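Local coordinates for Slr1438 protein (Synechocystis sp., PDB 3K25) that is of unknown function but belongs to the aldose 1-epimerase family, so it probably binds a carbohydrate and may act as a sugar isomerase, at residues W99-Q104 and A110-R115; L132-Q137 and L161-Y166. All coordinates share one frame; numbering follows the deposited sequence.

Contact 1: W99-Q104 and A110-R115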
ATOM      1  N   TRP A  99     -14.432  -2.058   3.639  1.00 25.36           N
ATOM      2  CA  TRP A  99     -14.529  -3.063   2.584  1.00 26.00           C
ATOM      3  C   TRP A  99     -15.343  -4.232   3.162  1.00 26.94           C
ATOM      4  O   TRP A  99     -15.421  -4.386   4.385  1.00 28.28           O
ATOM      5  CB  TRP A  99     -13.129  -3.554   2.203  1.00 24.42           C
ATOM      6  CG  TRP A  99     -12.236  -2.514   1.550  1.00 24.15           C
ATOM      7  CD1 TRP A  99     -11.962  -1.246   2.007  1.00 23.94           C
ATOM      8  CD2 TRP A  99     -11.435  -2.689   0.363  1.00 24.48           C
ATOM      9  NE1 TRP A  99     -11.036  -0.635   1.186  1.00 24.32           N
ATOM     10  CE2 TRP A  99     -10.697  -1.494   0.174  1.00 24.99           C
ATOM     11  CE3 TRP A  99     -11.269  -3.739  -0.552  1.00 23.47           C
ATOM     12  CZ2 TRP A  99      -9.801  -1.325  -0.897  1.00 25.29           C
ATOM     13  CZ3 TRP A  99     -10.377  -3.568  -1.619  1.00 21.02           C
ATOM     14  CH2 TRP A  99      -9.656  -2.367  -1.777  1.00 26.16           C
ATOM     15  N   GLU A 100     -15.954  -5.049   2.303  1.00 28.50           N
ATOM     16  CA  GLU A 100     -16.742  -6.193   2.779  1.00 30.07           C
ATOM     17  C   GLU A 100     -16.023  -7.486   2.443  1.00 31.39           C
ATOM     18  O   GLU A 100     -15.382  -7.588   1.389  1.00 33.41           O
ATOM     19  CB  GLU A 100     -18.104  -6.271   2.087  1.00 30.93           C
ATOM     20  CG  GLU A 100     -18.798  -4.960   1.859  1.00 33.80           C
ATOM     21  CD  GLU A 100     -20.040  -5.101   0.997  1.00 37.32           C
ATOM     22  OE1 GLU A 100     -19.924  -5.577  -0.159  1.00 37.73           O
ATOM     23  OE2 GLU A 100     -21.130  -4.730   1.484  1.00 41.32           O
ATOM     24  N   VAL A 101     -16.138  -8.482   3.319  1.00 26.47           N
ATOM     25  CA  VAL A 101     -15.528  -9.775   3.042  1.00 27.83           C
ATOM     26  C   VAL A 101     -16.516 -10.547   2.157  1.00 31.50           C
ATOM     27  O   VAL A 101     -17.660 -10.786   2.555  1.00 35.35           O
ATOM     28  CB  VAL A 101     -15.279 -10.574   4.332  1.00 26.70           C
ATOM     29  CG1 VAL A 101     -14.568 -11.876   4.005  1.00 30.62           C
ATOM     30  CG2 VAL A 101     -14.464  -9.753   5.299  1.00 23.84           C
ATOM     31  N   ILE A 102     -16.083 -10.921   0.955  1.00 21.65           N
ATOM     32  CA  ILE A 102     -16.949 -11.652   0.037  1.00 25.11           C
ATOM     33  C   ILE A 102     -16.380 -13.018  -0.286  1.00 29.25           C
ATOM     34  O   ILE A 102     -16.749 -13.629  -1.284  1.00 34.35           O
ATOM     35  CB  ILE A 102     -17.148 -10.890  -1.299  1.00 23.06           C
ATOM     36  CG1 ILE A 102     -15.864 -10.945  -2.132  1.00 18.96           C
ATOM     37  CG2 ILE A 102     -17.550  -9.446  -1.019  1.00 17.47           C
ATOM     38  CD1 ILE A 102     -16.077 -10.650  -3.601  1.00 22.01           C
ATOM     39  N   GLY A 103     -15.475 -13.499   0.550  1.00 35.82           N
ATOM     40  CA  GLY A 103     -14.893 -14.801   0.299  1.00 37.72           C
ATOM     41  C   GLY A 103     -13.816 -15.223   1.279  1.00 38.08           C
ATOM     42  O   GLY A 103     -13.210 -14.403   1.975  1.00 32.09           O
ATOM     43  N   GLN A 104     -13.574 -16.524   1.329  1.00 33.95           N
ATOM     44  CA  GLN A 104     -12.563 -17.076   2.216  1.00 37.63           C
ATOM     45  C   GLN A 104     -12.207 -18.493   1.790  1.00 43.29           C
ATOM     46  O   GLN A 104     -13.089 -19.304   1.487  1.00 45.38           O
ATOM     47  CB  GLN A 104     -13.082 -17.099   3.647  1.00 37.91           C
ATOM     48  CG  GLN A 104     -12.152 -17.762   4.616  1.00 41.06           C
ATOM     49  CD  GLN A 104     -12.878 -18.189   5.858  1.00 41.82           C
ATOM     50  OE1 GLN A 104     -13.825 -17.529   6.281  1.00 40.19           O
ATOM     51  NE2 GLN A 104     -12.439 -19.289   6.463  1.00 41.47           N
ATOM     52  N   ALA A 110      -3.921 -19.151   3.427  1.00 40.37           N
ATOM     53  CA  ALA A 110      -4.929 -18.435   4.206  1.00 33.41           C
ATOM     54  C   ALA A 110      -5.361 -17.353   3.231  1.00 26.47           C
ATOM     55  O   ALA A 110      -4.566 -16.491   2.868  1.00 23.58           O
ATOM     56  CB  ALA A 110      -4.309 -17.809   5.460  1.00 32.19           C
ATOM     57  N   ARG A 111      -6.607 -17.394   2.787  1.00 38.42           N
ATOM     58  CA  ARG A 111      -7.054 -16.406   1.819  1.00 34.09           C
ATOM     59  C   ARG A 111      -8.332 -15.662   2.169  1.00 31.64           C
ATOM     60  O   ARG A 111      -9.391 -16.270   2.366  1.00 31.91           O
ATOM     61  CB  ARG A 111      -7.203 -17.079   0.457  1.00 35.86           C
ATOM     62  CG  ARG A 111      -7.937 -16.259  -0.559  1.00 32.92           C
ATOM     63  CD  ARG A 111      -7.870 -16.920  -1.905  1.00 34.48           C
ATOM     64  NE  ARG A 111      -8.784 -16.300  -2.859  1.00 35.46           N
ATOM     65  CZ  ARG A 111      -8.744 -16.526  -4.165  1.00 36.07           C
ATOM     66  NH1 ARG A 111      -7.831 -17.349  -4.664  1.00 38.73           N
ATOM     67  NH2 ARG A 111      -9.626 -15.944  -4.965  1.00 34.10           N
ATOM     68  N   LEU A 112      -8.225 -14.340   2.231  1.00 31.69           N
ATOM     69  CA  LEU A 112      -9.371 -13.494   2.544  1.00 29.02           C
ATOM     70  C   LEU A 112      -9.675 -12.582   1.347  1.00 27.00           C
ATOM     71  O   LEU A 112      -8.785 -11.899   0.837  1.00 26.04           O
ATOM     72  CB  LEU A 112      -9.080 -12.657   3.795  1.00 25.40           C
ATOM     73  CG  LEU A 112     -10.270 -12.236   4.667  1.00 23.27           C
ATOM     74  CD1 LEU A 112     -11.372 -11.676   3.810  1.00 23.70           C
ATOM     75  CD2 LEU A 112     -10.790 -13.435   5.411  1.00 28.60           C
ATOM     76  N   ASP A 113     -10.930 -12.581   0.905  1.00 26.51           N
ATOM     77  CA  ASP A 113     -11.347 -11.766  -0.232  1.00 26.97           C
ATOM     78  C   ASP A 113     -12.245 -10.584   0.156  1.00 26.13           C
ATOM     79  O   ASP A 113     -13.341 -10.763   0.679  1.00 28.46           O
ATOM     80  CB  ASP A 113     -12.040 -12.655  -1.263  1.00 27.81           C
ATOM     81  CG  ASP A 113     -11.059 -13.524  -2.010  1.00 30.04           C
ATOM     82  OD1 ASP A 113      -9.895 -13.610  -1.567  1.00 32.26           O
ATOM     83  OD2 ASP A 113     -11.444 -14.121  -3.034  1.00 30.68           O
ATOM     84  N   LEU A 114     -11.761  -9.376  -0.123  1.00 29.61           N
ATOM     85  CA  LEU A 114     -12.471  -8.150   0.221  1.00 27.08           C
ATOM     86  C   LEU A 114     -12.958  -7.356  -0.979  1.00 28.20           C
ATOM     87  O   LEU A 114     -12.364  -7.394  -2.059  1.00 27.96           O
ATOM     88  CB  LEU A 114     -11.567  -7.255   1.059  1.00 24.89           C
ATOM     89  CG  LEU A 114     -10.926  -7.918   2.273  1.00 25.96           C
ATOM     90  CD1 LEU A 114     -10.111  -6.882   3.029  1.00 26.54           C
ATOM     91  CD2 LEU A 114     -12.011  -8.506   3.170  1.00 25.94           C
ATOM     92  N   ARG A 115     -14.026  -6.597  -0.764  1.00 32.08           N
ATOM     93  CA  ARG A 115     -14.608  -5.800  -1.830  1.00 30.40           C
ATOM     94  C   ARG A 115     -14.885  -4.354  -1.454  1.00 28.54           C
ATOM     95  O   ARG A 115     -15.414  -4.051  -0.370  1.00 29.45           O
ATOM     96  CB  ARG A 115     -15.906  -6.450  -2.303  1.00 33.75           C
ATOM     97  CG  ARG A 115     -16.819  -5.545  -3.116  1.00 32.43           C
ATOM     98  CD  ARG A 115     -18.075  -6.312  -3.519  1.00 36.65           C
ATOM     99  NE  ARG A 115     -18.948  -5.533  -4.389  1.00 38.75           N
ATOM    100  CZ  ARG A 115     -19.920  -4.738  -3.961  1.00 38.61           C
ATOM    101  NH1 ARG A 115     -20.161  -4.614  -2.660  1.00 32.09           N
ATOM    102  NH2 ARG A 115     -20.646  -4.064  -4.840  1.00 41.24           N
TER
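R115 lies alongside E100, and both side chains point the same way. Its CB packs on I102 CG2 at 3.7 Å. With CG anti to the backbone N (chi1 163°), the extended chain carries CD between the same methyl and E100 OE1, at 3.9 Å from the latter. At the tip NH1 forms a salt bridge with E100 OE1 at 2.7 Å. E100 OE1 lies near the guanidinium plane, but the nitrogen meets it from above the carboxylate plane. NH2 turns to a second acid, E131 on strand 130-139. Cut back to alanine, the residue would keep its CB contact, but E100 and E131 would probably lose their shared positive partner.

The backbones of E100 and R115 form an antiparallel hydrogen-bonded pair, with E100 N to R115 O at 2.9 Å. Further on, I102 N binds D113 O at 2.8 Å, and D113 N binds G103 O at 3.1 Å. On the D113 side of the sheet, R111 grips both carboxylate oxygens side-on through NE and NH2, and S135 also binds D113 OD1. On the other face V101 CG2 packs on L114 CD2, and CG1 touches L112 CD1, these two side chains crossing at about a right angle. W99 CE3 meets L114 CB at 3.9 Å. I102 and G103 both stand opposite D113, which is a classic beta bulge in the hairpin at the margin of the sheet.

Contact 2: L132-Q137 and L161-Y166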
ATOM      1  N   LEU A 132     -13.678  -2.845  -6.755  1.00 28.32           N
ATOM      2  CA  LEU A 132     -12.415  -3.505  -6.479  1.00 28.41           C
ATOM      3  C   LEU A 132     -12.603  -4.733  -5.611  1.00 28.08           C
ATOM      4  O   LEU A 132     -13.329  -4.685  -4.621  1.00 30.44           O
ATOM      5  CB  LEU A 132     -11.472  -2.546  -5.743  1.00 27.37           C
ATOM      6  CG  LEU A 132     -10.646  -1.479  -6.459  1.00 27.93           C
ATOM      7  CD1 LEU A 132     -11.419  -0.838  -7.591  1.00 27.66           C
ATOM      8  CD2 LEU A 132     -10.228  -0.440  -5.414  1.00 31.27           C
ATOM      9  N   VAL A 133     -11.963  -5.831  -5.994  1.00 30.37           N
ATOM     10  CA  VAL A 133     -11.996  -7.047  -5.194  1.00 28.97           C
ATOM     11  C   VAL A 133     -10.532  -7.436  -5.043  1.00 26.76           C
ATOM     12  O   VAL A 133      -9.851  -7.737  -6.026  1.00 24.76           O
ATOM     13  CB  VAL A 133     -12.773  -8.219  -5.864  1.00 33.51           C
ATOM     14  CG1 VAL A 133     -14.265  -7.905  -5.944  1.00 31.55           C
ATOM     15  CG2 VAL A 133     -12.218  -8.486  -7.233  1.00 34.76           C
ATOM     16  N   PHE A 134     -10.037  -7.386  -3.813  1.00 25.98           N
ATOM     17  CA  PHE A 134      -8.650  -7.731  -3.547  1.00 26.38           C
ATOM     18  C   PHE A 134      -8.635  -9.051  -2.817  1.00 29.63           C
ATOM     19  O   PHE A 134      -9.506  -9.329  -1.985  1.00 29.45           O
ATOM     20  CB  PHE A 134      -7.960  -6.666  -2.672  1.00 23.18           C
ATOM     21  CG  PHE A 134      -7.648  -5.369  -3.390  1.00 20.80           C
ATOM     22  CD1 PHE A 134      -8.235  -5.062  -4.626  1.00 19.44           C
ATOM     23  CD2 PHE A 134      -6.800  -4.428  -2.802  1.00 18.91           C
ATOM     24  CE1 PHE A 134      -7.982  -3.839  -5.252  1.00 17.52           C
ATOM     25  CE2 PHE A 134      -6.540  -3.201  -3.422  1.00 19.81           C
ATOM     26  CZ  PHE A 134      -7.130  -2.902  -4.645  1.00 16.92           C
ATOM     27  N   SER A 135      -7.641  -9.865  -3.139  1.00 24.07           N
ATOM     28  CA  SER A 135      -7.494 -11.162  -2.513  1.00 24.45           C
ATOM     29  C   SER A 135      -6.172 -11.154  -1.760  1.00 25.32           C
ATOM     30  O   SER A 135      -5.115 -10.900  -2.339  1.00 26.88           O
ATOM     31  CB  SER A 135      -7.495 -12.263  -3.582  1.00 25.02           C
ATOM     32  OG  SER A 135      -7.348 -13.552  -3.008  1.00 23.97           O
ATOM     33  N   TYR A 136      -6.239 -11.403  -0.459  1.00 37.20           N
ATOM     34  CA  TYR A 136      -5.036 -11.446   0.350  1.00 37.17           C
ATOM     35  C   TYR A 136      -4.783 -12.913   0.657  1.00 42.51           C
ATOM     36  O   TYR A 136      -5.616 -13.583   1.260  1.00 44.63           O
ATOM     37  CB  TYR A 136      -5.224 -10.659   1.640  1.00 33.95           C
ATOM     38  CG  TYR A 136      -5.720  -9.243   1.447  1.00 31.37           C
ATOM     39  CD1 TYR A 136      -7.011  -8.999   0.996  1.00 31.42           C
ATOM     40  CD2 TYR A 136      -4.916  -8.149   1.770  1.00 28.72           C
ATOM     41  CE1 TYR A 136      -7.498  -7.713   0.879  1.00 28.92           C
ATOM     42  CE2 TYR A 136      -5.398  -6.850   1.656  1.00 26.52           C
ATOM     43  CZ  TYR A 136      -6.695  -6.643   1.215  1.00 27.60           C
ATOM     44  OH  TYR A 136      -7.221  -5.370   1.164  1.00 30.86           O
ATOM     45  N   GLN A 137      -3.630 -13.404   0.217  1.00 24.51           N
ATOM     46  CA  GLN A 137      -3.243 -14.798   0.403  1.00 27.24           C
ATOM     47  C   GLN A 137      -1.964 -14.873   1.209  1.00 30.07           C
ATOM     48  O   GLN A 137      -0.960 -14.268   0.851  1.00 31.30           O
ATOM     49  CB  GLN A 137      -3.062 -15.452  -0.962  1.00 28.33           C
ATOM     50  CG  GLN A 137      -4.255 -15.179  -1.846  1.00 27.41           C
ATOM     51  CD  GLN A 137      -4.026 -15.535  -3.287  1.00 27.03           C
ATOM     52  OE1 GLN A 137      -2.904 -15.802  -3.705  1.00 30.08           O
ATOM     53  NE2 GLN A 137      -5.096 -15.524  -4.066  1.00 31.07           N
ATOM     54  N   LEU A 161      -3.265   3.012  -8.691  1.00 25.76           N
ATOM     55  CA  LEU A 161      -3.393   2.099  -7.572  1.00 22.03           C
ATOM     56  C   LEU A 161      -2.024   1.897  -6.936  1.00 22.63           C
ATOM     57  O   LEU A 161      -1.027   1.713  -7.635  1.00 23.12           O
ATOM     58  CB  LEU A 161      -3.964   0.750  -8.037  1.00 18.49           C
ATOM     59  CG  LEU A 161      -4.043  -0.316  -6.933  1.00 17.92           C
ATOM     60  CD1 LEU A 161      -4.768   0.258  -5.706  1.00 12.66           C
ATOM     61  CD2 LEU A 161      -4.745  -1.555  -7.449  1.00 17.07           C
ATOM     62  N   GLY A 162      -1.975   1.938  -5.611  1.00 26.60           N
ATOM     63  CA  GLY A 162      -0.706   1.746  -4.937  1.00 26.18           C
ATOM     64  C   GLY A 162      -0.805   1.077  -3.580  1.00 26.06           C
ATOM     65  O   GLY A 162      -1.845   1.111  -2.913  1.00 26.50           O
ATOM     66  N   PHE A 163       0.286   0.448  -3.168  1.00 23.39           N
ATOM     67  CA  PHE A 163       0.339  -0.214  -1.873  1.00 24.37           C
ATOM     68  C   PHE A 163       1.456   0.491  -1.134  1.00 26.66           C
ATOM     69  O   PHE A 163       2.535   0.724  -1.688  1.00 31.19           O
ATOM     70  CB  PHE A 163       0.595  -1.715  -2.043  1.00 25.37           C
ATOM     71  CG  PHE A 163      -0.593  -2.462  -2.610  1.00 25.78           C
ATOM     72  CD1 PHE A 163      -1.554  -3.012  -1.768  1.00 25.63           C
ATOM     73  CD2 PHE A 163      -0.780  -2.562  -3.987  1.00 24.80           C
ATOM     74  CE1 PHE A 163      -2.688  -3.653  -2.288  1.00 26.31           C
ATOM     75  CE2 PHE A 163      -1.904  -3.197  -4.521  1.00 25.02           C
ATOM     76  CZ  PHE A 163      -2.861  -3.743  -3.668  1.00 25.29           C
ATOM     77  N   HIS A 164       1.179   0.833   0.118  1.00 18.88           N
ATOM     78  CA  HIS A 164       2.094   1.597   0.946  1.00 19.10           C
ATOM     79  C   HIS A 164       2.609   0.805   2.156  1.00 22.01           C
ATOM     80  O   HIS A 164       2.495   1.256   3.300  1.00 26.35           O
ATOM     81  CB  HIS A 164       1.319   2.851   1.379  1.00 17.63           C
ATOM     82  CG  HIS A 164       2.140   3.890   2.067  1.00 20.07           C
ATOM     83  ND1 HIS A 164       1.964   5.236   1.832  1.00 20.44           N
ATOM     84  CD2 HIS A 164       3.080   3.796   3.037  1.00 19.14           C
ATOM     85  CE1 HIS A 164       2.757   5.928   2.632  1.00 24.16           C
ATOM     86  NE2 HIS A 164       3.445   5.077   3.374  1.00 24.38           N
ATOM     87  N   PRO A 165       3.210  -0.370   1.923  1.00 19.23           N
ATOM     88  CA  PRO A 165       3.711  -1.166   3.051  1.00 21.81           C
ATOM     89  C   PRO A 165       4.759  -0.489   3.934  1.00 28.23           C
ATOM     90  O   PRO A 165       5.705   0.134   3.444  1.00 31.77           O
ATOM     91  CB  PRO A 165       4.267  -2.418   2.373  1.00 19.96           C
ATOM     92  CG  PRO A 165       4.818  -1.863   1.088  1.00 21.83           C
ATOM     93  CD  PRO A 165       3.689  -0.920   0.640  1.00 20.32           C
ATOM     94  N   TYR A 166       4.573  -0.627   5.244  1.00 27.45           N
ATOM     95  CA  TYR A 166       5.499  -0.096   6.241  1.00 31.94           C
ATOM     96  C   TYR A 166       6.287  -1.279   6.801  1.00 37.28           C
ATOM     97  O   TYR A 166       5.818  -1.948   7.725  1.00 39.18           O
ATOM     98  CB  TYR A 166       4.738   0.546   7.394  1.00 31.15           C
ATOM     99  CG  TYR A 166       4.060   1.848   7.071  1.00 29.23           C
ATOM    100  CD1 TYR A 166       4.601   3.054   7.502  1.00 31.02           C
ATOM    101  CD2 TYR A 166       2.849   1.872   6.385  1.00 24.87           C
ATOM    102  CE1 TYR A 166       3.955   4.250   7.273  1.00 30.26           C
ATOM    103  CE2 TYR A 166       2.186   3.064   6.146  1.00 25.02           C
ATOM    104  CZ  TYR A 166       2.742   4.255   6.596  1.00 27.16           C
ATOM    105  OH  TYR A 166       2.075   5.446   6.404  1.00 29.66           O
TER
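F134 meets F163 and L161, which come from the opposite direction. The three are buried and carry the contact. The backbones stay far apart: the nearest CA atoms, those of F134 and F163, are 11.8 Å from each other. Side chains alone therefore bridge the distance.

The aromatic part is the pair F134 and F163. F134 CE2 touches F163 CZ at 3.7 Å and F163 CE1 at 4.0 Å. The ring centroids are 5.8 Å apart and the planes are inclined at 42°, so the rings meet obliquely. The CB of F134 already points toward 161-166, and with CG anti to the carbonyl carbon (chi1 -73°) the ring is set beside the backbone N.

The aliphatic part is L161. Its CD2 lies 3.9 Å from F134 CZ, and CD1 follows at 4.1 Å from the same CZ. Thus F134 divides its outer ring atoms between the two partners: CZ takes the leucine methyls and CE2 takes the phenylalanine. Y237 packs against both L161 and F163 from a loop.

No hydrogen bond crosses between the segments. Polar bonds are made with other parts of the chain. The strand of F134 pairs through its backbone with L114 on one neighbour and, at S135, with E146 on the other. L161 N is held by S257 OG.

The two segments come from different antiparallel sheets. Their chemistry implies a hydrophobic interface between sheets, joined by shape and dispersion and without directional bonds.

How the contacts relate
Contact 1 is partly buried and lies at the margin of its sheet, its centre about 17 Å from the chain centre. Contact 2 is fully buried, its centre about 6 Å from that of the chain. The contacts share one sheet, because strands 110-117 and 130-139 are neighbours in it. Probable backbone bonds, such as L112 N to Y136 O at 2.9 Å, link them directly. Contact 1 works within this sheet: it adds the outermost strand through main-chain bonds, with charged pairs on one face and apolar side chains on the other. Contact 2 works between sheets, where only carbon groups meet. W99 joins the two, as its ring meets that of F134 edge-to-face.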